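Local coordinates for DNA replication protein DnaC (Aquifex aeolicus, PDB 3ECC) that probably loads the replicative helicase in replication initiation using ATP, and is seen with ADP, beryllium trifluoride and magnesium, at residues Arg27-Phe33 / Ala61-Lys66; Val98-Leu104 / Tyr124-Arg129. All coordinates share one frame; numbering follows the deposited sequence.

Contact 1 (Arg27-Phe33 / Ala61-Lys66); sequences RVFVHNF and AIYEKK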
loop_
_atom_site.group_PDB
_atom_site.type_symbol
_atom_site.label_atom_id
_atom_site.label_comp_id
_atom_site.label_asym_id
_atom_site.label_seq_id
_atom_site.Cartn_x
_atom_site.Cartn_y
_atom_site.Cartn_z
ATOM N N ARG A 27 -4.861 -12.462 7.494
ATOM C CA ARG A 27 -5.508 -13.742 7.192
ATOM C C ARG A 27 -7.041 -13.629 7.184
ATOM O O ARG A 27 -7.704 -14.157 6.283
ATOM C CB ARG A 27 -5.028 -14.849 8.156
ATOM C CG ARG A 27 -3.592 -15.336 7.887
ATOM C CD ARG A 27 -3.339 -16.750 8.398
ATOM N NE ARG A 27 -2.007 -17.251 8.036
ATOM C CZ ARG A 27 -1.699 -17.836 6.874
ATOM N NH1 ARG A 27 -2.624 -18.002 5.933
ATOM N NH2 ARG A 27 -0.458 -18.249 6.648
ATOM N N VAL A 28 -7.586 -12.909 8.164
ATOM C CA VAL A 28 -9.007 -12.583 8.187
ATOM C C VAL A 28 -9.382 -11.782 6.946
ATOM O O VAL A 28 -10.381 -12.075 6.294
ATOM C CB VAL A 28 -9.381 -11.779 9.445
ATOM C CG1 VAL A 28 -10.780 -11.215 9.321
ATOM C CG2 VAL A 28 -9.263 -12.640 10.679
ATOM N N PHE A 29 -8.561 -10.780 6.621
ATOM C CA PHE A 29 -8.789 -9.897 5.467
ATOM C C PHE A 29 -8.843 -10.691 4.158
ATOM O O PHE A 29 -9.842 -10.642 3.438
ATOM C CB PHE A 29 -7.695 -8.804 5.399
ATOM C CG PHE A 29 -7.826 -7.878 4.212
ATOM C CD1 PHE A 29 -8.597 -6.723 4.293
ATOM C CD2 PHE A 29 -7.188 -8.169 3.015
ATOM C CE1 PHE A 29 -8.731 -5.880 3.197
ATOM C CE2 PHE A 29 -7.316 -7.325 1.913
ATOM C CZ PHE A 29 -8.084 -6.180 2.007
ATOM N N VAL A 30 -7.773 -11.439 3.879
ATOM C CA VAL A 30 -7.661 -12.280 2.676
ATOM C C VAL A 30 -8.806 -13.275 2.565
ATOM O O VAL A 30 -9.286 -13.578 1.466
ATOM C CB VAL A 30 -6.334 -13.066 2.671
ATOM C CG1 VAL A 30 -6.342 -14.134 1.581
ATOM C CG2 VAL A 30 -5.153 -12.120 2.498
ATOM N N HIS A 31 -9.250 -13.777 3.708
ATOM C CA HIS A 31 -10.348 -14.721 3.742
ATOM C C HIS A 31 -11.693 -14.062 3.401
ATOM O O HIS A 31 -12.517 -14.651 2.696
ATOM C CB HIS A 31 -10.419 -15.413 5.106
ATOM C CG HIS A 31 -11.409 -16.531 5.159
ATOM N ND1 HIS A 31 -12.526 -16.499 5.969
ATOM C CD2 HIS A 31 -11.468 -17.701 4.478
ATOM C CE1 HIS A 31 -13.223 -17.608 5.792
ATOM N NE2 HIS A 31 -12.602 -18.354 4.894
ATOM N N ASN A 32 -11.898 -12.837 3.878
ATOM C CA ASN A 32 -13.176 -12.157 3.703
ATOM C C ASN A 32 -13.191 -11.182 2.550
ATOM O O ASN A 32 -13.998 -10.258 2.535
ATOM C CB ASN A 32 -13.551 -11.418 4.981
ATOM C CG ASN A 32 -13.946 -12.354 6.089
ATOM O OD1 ASN A 32 -14.125 -13.551 5.864
ATOM N ND2 ASN A 32 -14.094 -11.818 7.298
ATOM N N PHE A 33 -12.303 -11.390 1.584
ATOM C CA PHE A 33 -12.036 -10.390 0.563
ATOM C C PHE A 33 -13.066 -10.355 -0.573
ATOM O O PHE A 33 -13.206 -11.312 -1.345
ATOM C CB PHE A 33 -10.627 -10.579 0.003
ATOM C CG PHE A 33 -10.189 -9.478 -0.919
ATOM C CD1 PHE A 33 -9.782 -8.244 -0.413
ATOM C CD2 PHE A 33 -10.190 -9.669 -2.289
ATOM C CE1 PHE A 33 -9.383 -7.226 -1.257
ATOM C CE2 PHE A 33 -9.786 -8.652 -3.140
ATOM C CZ PHE A 33 -9.382 -7.429 -2.619
ATOM N N ALA A 61 -1.634 -14.162 -1.247
ATOM C CA ALA A 61 -2.669 -14.901 -0.538
ATOM C C ALA A 61 -4.041 -14.674 -1.166
ATOM O O ALA A 61 -4.811 -15.614 -1.345
ATOM C CB ALA A 61 -2.680 -14.521 0.932
ATOM N N ILE A 62 -4.331 -13.424 -1.518
ATOM C CA ILE A 62 -5.559 -13.089 -2.232
ATOM C C ILE A 62 -5.635 -13.878 -3.534
ATOM O O ILE A 62 -6.650 -14.507 -3.828
ATOM C CB ILE A 62 -5.642 -11.578 -2.526
ATOM C CG1 ILE A 62 -5.876 -10.805 -1.229
ATOM C CG2 ILE A 62 -6.749 -11.280 -3.536
ATOM C CD1 ILE A 62 -5.567 -9.346 -1.328
ATOM N N TYR A 63 -4.537 -13.874 -4.285
ATOM C CA TYR A 63 -4.472 -14.569 -5.561
ATOM C C TYR A 63 -4.550 -16.100 -5.432
ATOM O O TYR A 63 -5.053 -16.780 -6.328
ATOM C CB TYR A 63 -3.203 -14.167 -6.313
ATOM C CG TYR A 63 -2.806 -15.148 -7.387
ATOM C CD1 TYR A 63 -3.430 -15.134 -8.632
ATOM C CD2 TYR A 63 -1.822 -16.110 -7.151
ATOM C CE1 TYR A 63 -3.077 -16.036 -9.622
ATOM C CE2 TYR A 63 -1.466 -17.024 -8.136
ATOM C CZ TYR A 63 -2.098 -16.980 -9.368
ATOM O OH TYR A 63 -1.753 -17.879 -10.348
ATOM N N GLU A 64 -4.055 -16.643 -4.326
ATOM C CA GLU A 64 -4.031 -18.098 -4.149
ATOM C C GLU A 64 -5.283 -18.632 -3.463
ATOM O O GLU A 64 -5.521 -19.836 -3.472
ATOM C CB GLU A 64 -2.760 -18.556 -3.411
ATOM C CG GLU A 64 -2.747 -18.281 -1.902
ATOM C CD GLU A 64 -1.359 -18.467 -1.270
ATOM O OE1 GLU A 64 -0.533 -19.215 -1.843
ATOM O OE2 GLU A 64 -1.100 -17.869 -0.195
ATOM N N LYS A 65 -6.085 -17.739 -2.881
ATOM C CA LYS A 65 -7.336 -18.135 -2.210
ATOM C C LYS A 65 -8.588 -17.579 -2.890
ATOM O O LYS A 65 -9.690 -18.111 -2.704
ATOM C CB LYS A 65 -7.328 -17.725 -0.731
ATOM C CG LYS A 65 -6.560 -18.673 0.175
ATOM C CD LYS A 65 -5.824 -17.910 1.271
ATOM C CE LYS A 65 -4.789 -18.802 1.965
ATOM N NZ LYS A 65 -3.975 -18.043 2.963
ATOM N N LYS A 66 -8.417 -16.504 -3.659
ATOM C CA LYS A 66 -9.527 -15.902 -4.394
ATOM C C LYS A 66 -9.278 -15.903 -5.901
ATOM O O LYS A 66 -10.211 -15.753 -6.686
ATOM C CB LYS A 66 -9.815 -14.472 -3.895
ATOM C CG LYS A 66 -11.010 -14.341 -2.941
ATOM C CD LYS A 66 -10.740 -14.957 -1.569
ATOM C CE LYS A 66 -11.989 -14.911 -0.682
ATOM N NZ LYS A 66 -11.946 -15.939 0.406
#
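Val30 sits with both methyls against the last turn of helix 51-65: CG1 lies 3.7 Å from Ala61 CB and also rests on the Ala61 carbonyl, while CG2 meets Ile62 CG1 at 4.0 Å. The fork straddles the alanine because CG1 is anti to the backbone N (chi1 169°), which leaves CG2 beside that N, and the small Ala61 side chain fits against both branches. Ile62, next along the helix, turns to the aromatic side chains. Its CG2 touches Phe33 CD2 at 4.0 Å, and its CD1 stands 4.3 Å above the centre of the Phe33 ring, while the same methyl comes up to the edge of the Phe29 ring.

These are the C-terminal ends of helices 17-31 and 51-65, the second of which starts at the P-loop of this AAA-type ATPase. The axes of 27-31 and 61-65 approach to 9.7 Å at a crossing angle of -43°, with Val30 packed between them on Ala61 and Ile62.

Beyond the apolar layer, Lys66 reaches back over the end of the first helix. NZ donates to His31 O at 2.7 Å, approaching from above the carbonyl plane, and the bend at chi2 (70°) lets CD pass beside Val30 O on the way. Lys65 instead runs along Val30, CD on CG1, and ends with NZ 3.3 Å from Arg27 NH1, at the edge of the guanidinium; both groups are donors, so no hydrogen bond joins them. Leu9 packs on Arg27 and Ala61, and Val103 and Ser135 also touch the Phe33 side chain.

Contact 2 (Val98-Leu104 / Tyr124-Arg129); sequences VLNSPVL and YIITYR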
loop_
_atom_site.group_PDB
_atom_site.type_symbol
_atom_site.label_atom_id
_atom_site.label_comp_id
_atom_site.label_asym_id
_atom_site.label_seq_id
_atom_site.Cartn_x
_atom_site.Cartn_y
_atom_site.Cartn_z
ATOM N N VAL A 98 -3.943 0.063 -14.005
ATOM C CA VAL A 98 -3.536 0.448 -12.657
ATOM C C VAL A 98 -4.724 0.984 -11.860
ATOM O O VAL A 98 -5.029 0.474 -10.783
ATOM C CB VAL A 98 -2.389 1.494 -12.670
ATOM C CG1 VAL A 98 -2.187 2.087 -11.282
ATOM C CG2 VAL A 98 -1.103 0.863 -13.171
ATOM N N LEU A 99 -5.410 1.986 -12.408
ATOM C CA LEU A 99 -6.559 2.596 -11.732
ATOM C C LEU A 99 -7.688 1.597 -11.485
ATOM O O LEU A 99 -8.256 1.559 -10.401
ATOM C CB LEU A 99 -7.095 3.793 -12.532
ATOM C CG LEU A 99 -6.270 5.083 -12.622
ATOM C CD1 LEU A 99 -6.909 6.044 -13.616
ATOM C CD2 LEU A 99 -6.088 5.745 -11.259
ATOM N N ASN A 100 -7.995 0.780 -12.487
ATOM C CA ASN A 100 -9.114 -0.156 -12.392
ATOM C C ASN A 100 -8.738 -1.529 -11.834
ATOM O O ASN A 100 -9.556 -2.442 -11.824
ATOM C CB ASN A 100 -9.824 -0.281 -13.747
ATOM C CG ASN A 100 -10.657 0.954 -14.083
ATOM O OD1 ASN A 100 -11.401 1.461 -13.242
ATOM N ND2 ASN A 100 -10.541 1.436 -15.319
ATOM N N SER A 101 -7.507 -1.655 -11.354
ATOM C CA SER A 101 -7.032 -2.907 -10.786
ATOM C C SER A 101 -7.788 -3.289 -9.513
ATOM O O SER A 101 -8.033 -2.447 -8.648
ATOM C CB SER A 101 -5.538 -2.824 -10.489
ATOM O OG SER A 101 -5.037 -4.097 -10.121
ATOM N N PRO A 102 -8.137 -4.580 -9.389
ATOM C CA PRO A 102 -8.856 -5.104 -8.225
ATOM C C PRO A 102 -8.046 -5.015 -6.934
ATOM O O PRO A 102 -8.615 -4.792 -5.866
ATOM C CB PRO A 102 -9.111 -6.572 -8.600
ATOM C CG PRO A 102 -8.107 -6.881 -9.664
ATOM C CD PRO A 102 -7.952 -5.610 -10.429
ATOM N N VAL A 103 -6.733 -5.205 -7.034
ATOM C CA VAL A 103 -5.839 -5.046 -5.887
ATOM C C VAL A 103 -4.588 -4.308 -6.333
ATOM O O VAL A 103 -3.969 -4.677 -7.326
ATOM C CB VAL A 103 -5.419 -6.408 -5.285
ATOM C CG1 VAL A 103 -4.387 -6.211 -4.188
ATOM C CG2 VAL A 103 -6.615 -7.143 -4.732
ATOM N N LEU A 104 -4.230 -3.255 -5.610
ATOM C CA LEU A 104 -3.035 -2.493 -5.925
ATOM C C LEU A 104 -2.201 -2.263 -4.675
ATOM O O LEU A 104 -2.727 -1.905 -3.619
ATOM C CB LEU A 104 -3.394 -1.154 -6.582
ATOM C CG LEU A 104 -2.241 -0.280 -7.108
ATOM C CD1 LEU A 104 -1.617 -0.857 -8.380
ATOM C CD2 LEU A 104 -2.720 1.139 -7.354
ATOM N N TYR A 124 -4.552 11.552 -7.541
ATOM C CA TYR A 124 -5.413 11.062 -8.615
ATOM C C TYR A 124 -5.730 9.577 -8.459
ATOM O O TYR A 124 -6.892 9.178 -8.486
ATOM C CB TYR A 124 -4.763 11.311 -9.975
ATOM C CG TYR A 124 -5.578 10.833 -11.158
ATOM C CD1 TYR A 124 -6.946 11.084 -11.240
ATOM C CD2 TYR A 124 -4.974 10.170 -12.218
ATOM C CE1 TYR A 124 -7.698 10.654 -12.336
ATOM C CE2 TYR A 124 -5.717 9.744 -13.319
ATOM C CZ TYR A 124 -7.078 9.992 -13.370
ATOM O OH TYR A 124 -7.820 9.571 -14.454
ATOM N N ILE A 125 -4.690 8.762 -8.300
ATOM C CA ILE A 125 -4.840 7.318 -8.180
ATOM C C ILE A 125 -5.642 6.912 -6.937
ATOM O O ILE A 125 -6.410 5.956 -6.968
ATOM C CB ILE A 125 -3.455 6.624 -8.195
ATOM C CG1 ILE A 125 -2.857 6.675 -9.609
ATOM C CG2 ILE A 125 -3.558 5.195 -7.694
ATOM C CD1 ILE A 125 -1.395 6.244 -9.680
ATOM N N ILE A 126 -5.476 7.663 -5.855
ATOM C CA ILE A 126 -6.140 7.356 -4.597
ATOM C C ILE A 126 -7.609 7.820 -4.554
ATOM O O ILE A 126 -8.481 7.116 -4.027
ATOM C CB ILE A 126 -5.338 7.907 -3.405
ATOM C CG1 ILE A 126 -4.130 7.005 -3.161
ATOM C CG2 ILE A 126 -6.206 7.991 -2.159
ATOM C CD1 ILE A 126 -2.969 7.693 -2.527
ATOM N N THR A 127 -7.884 8.990 -5.117
ATOM C CA THR A 127 -9.259 9.485 -5.196
ATOM C C THR A 127 -10.116 8.589 -6.112
ATOM O O THR A 127 -11.274 8.291 -5.814
ATOM C CB THR A 127 -9.286 10.957 -5.661
ATOM O OG1 THR A 127 -8.519 11.744 -4.747
ATOM C CG2 THR A 127 -10.687 11.487 -5.704
ATOM N N TYR A 128 -9.526 8.146 -7.215
ATOM C CA TYR A 128 -10.200 7.240 -8.130
ATOM C C TYR A 128 -10.551 5.922 -7.441
ATOM O O TYR A 128 -11.692 5.455 -7.520
ATOM C CB TYR A 128 -9.317 6.976 -9.342
ATOM C CG TYR A 128 -9.993 6.210 -10.438
ATOM C CD1 TYR A 128 -10.710 6.871 -11.443
ATOM C CD2 TYR A 128 -9.917 4.822 -10.485
ATOM C CE1 TYR A 128 -11.338 6.162 -12.461
ATOM C CE2 TYR A 128 -10.539 4.103 -11.498
ATOM C CZ TYR A 128 -11.249 4.773 -12.483
ATOM O OH TYR A 128 -11.860 4.054 -13.483
ATOM N N ARG A 129 -9.576 5.350 -6.741
ATOM C CA ARG A 129 -9.751 4.067 -6.066
ATOM C C ARG A 129 -10.605 4.195 -4.815
ATOM O O ARG A 129 -11.218 3.225 -4.386
ATOM C CB ARG A 129 -8.392 3.441 -5.742
ATOM C CG ARG A 129 -7.605 3.051 -6.993
ATOM C CD ARG A 129 -6.269 2.405 -6.675
ATOM N NE ARG A 129 -6.421 1.030 -6.194
ATOM C CZ ARG A 129 -6.762 0.000 -6.966
ATOM N NH1 ARG A 129 -6.989 0.187 -8.261
ATOM N NH2 ARG A 129 -6.896 -1.214 -6.439
#
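Arg129 reaches from helix 116-131 into the turn that follows helix 93-99 and grips Ser101 O with both terminal nitrogens, NH1 at 2.9 Å and NH2 at 2.8 Å. The oxygen lies in the guanidinium plane, but the two donors use it differently: NH1 comes in on a lone pair in the carbonyl plane, NH2 from above it. NH1 adds a weak, bent bond to Leu99 O, and NH2 a further bond to Ser135 O, which fixes the buried group between the turn and the start of strand 136-141. A bend at chi3 (74°) swings the guanidinium toward the turn, where Leu104 CB packs on one of its faces, 3.4 Å above the plane. With an alanine in place of Arg129, the carbonyls of Ser101 and Ser135 would probably lose these donors and a gap open beside Leu104.

The second polar link is Tyr128 OH, which donates to Asn100 OD1 at 2.6 Å, tilted 25° from the carbonyl plane; the amide and the ring are turned 61° apart. Within the turn, Ser101 OG donates to Val103 O at 3.0 Å.

On the apolar side, Leu99 CG stands over one face of the Tyr128 ring, offset toward the rim, and CB rests 3.6 Å from Tyr128 CE2; CD2 meets Ile125 CG1 at 3.7 Å, and CD1 touches the Tyr124 ring. The turn leads into strand 104-107, and this packing around the entry to an interior strand belongs to the alpha/beta core of a P-loop NTPase, with Asp107, which binds magnesium in another structure of this protein, at its far end.

Contact 1 closes in sequence before contact 2 opens, and their centres stand 19 Å apart within one ATPase domain. Contact 1 joins helices 17-31 and 51-65; contact 2 joins the turn after helix 93-99 to helix 116-131. They meet at Pro102 and Val103, where Val103 CG2 lies 3.5 Å from Phe33 CZ and 4.2 Å from Ile62 CD1. That junction sits just ahead of strand 104-107, which runs between strands 71-74 and 136-141, and Ser135, leading into the latter, touches both contacts. The helix that starts at the nucleotide-binding P-loop and the strand carrying Asp107, which binds magnesium in another structure of this protein, are thus packed together at their ends remote from the ligands.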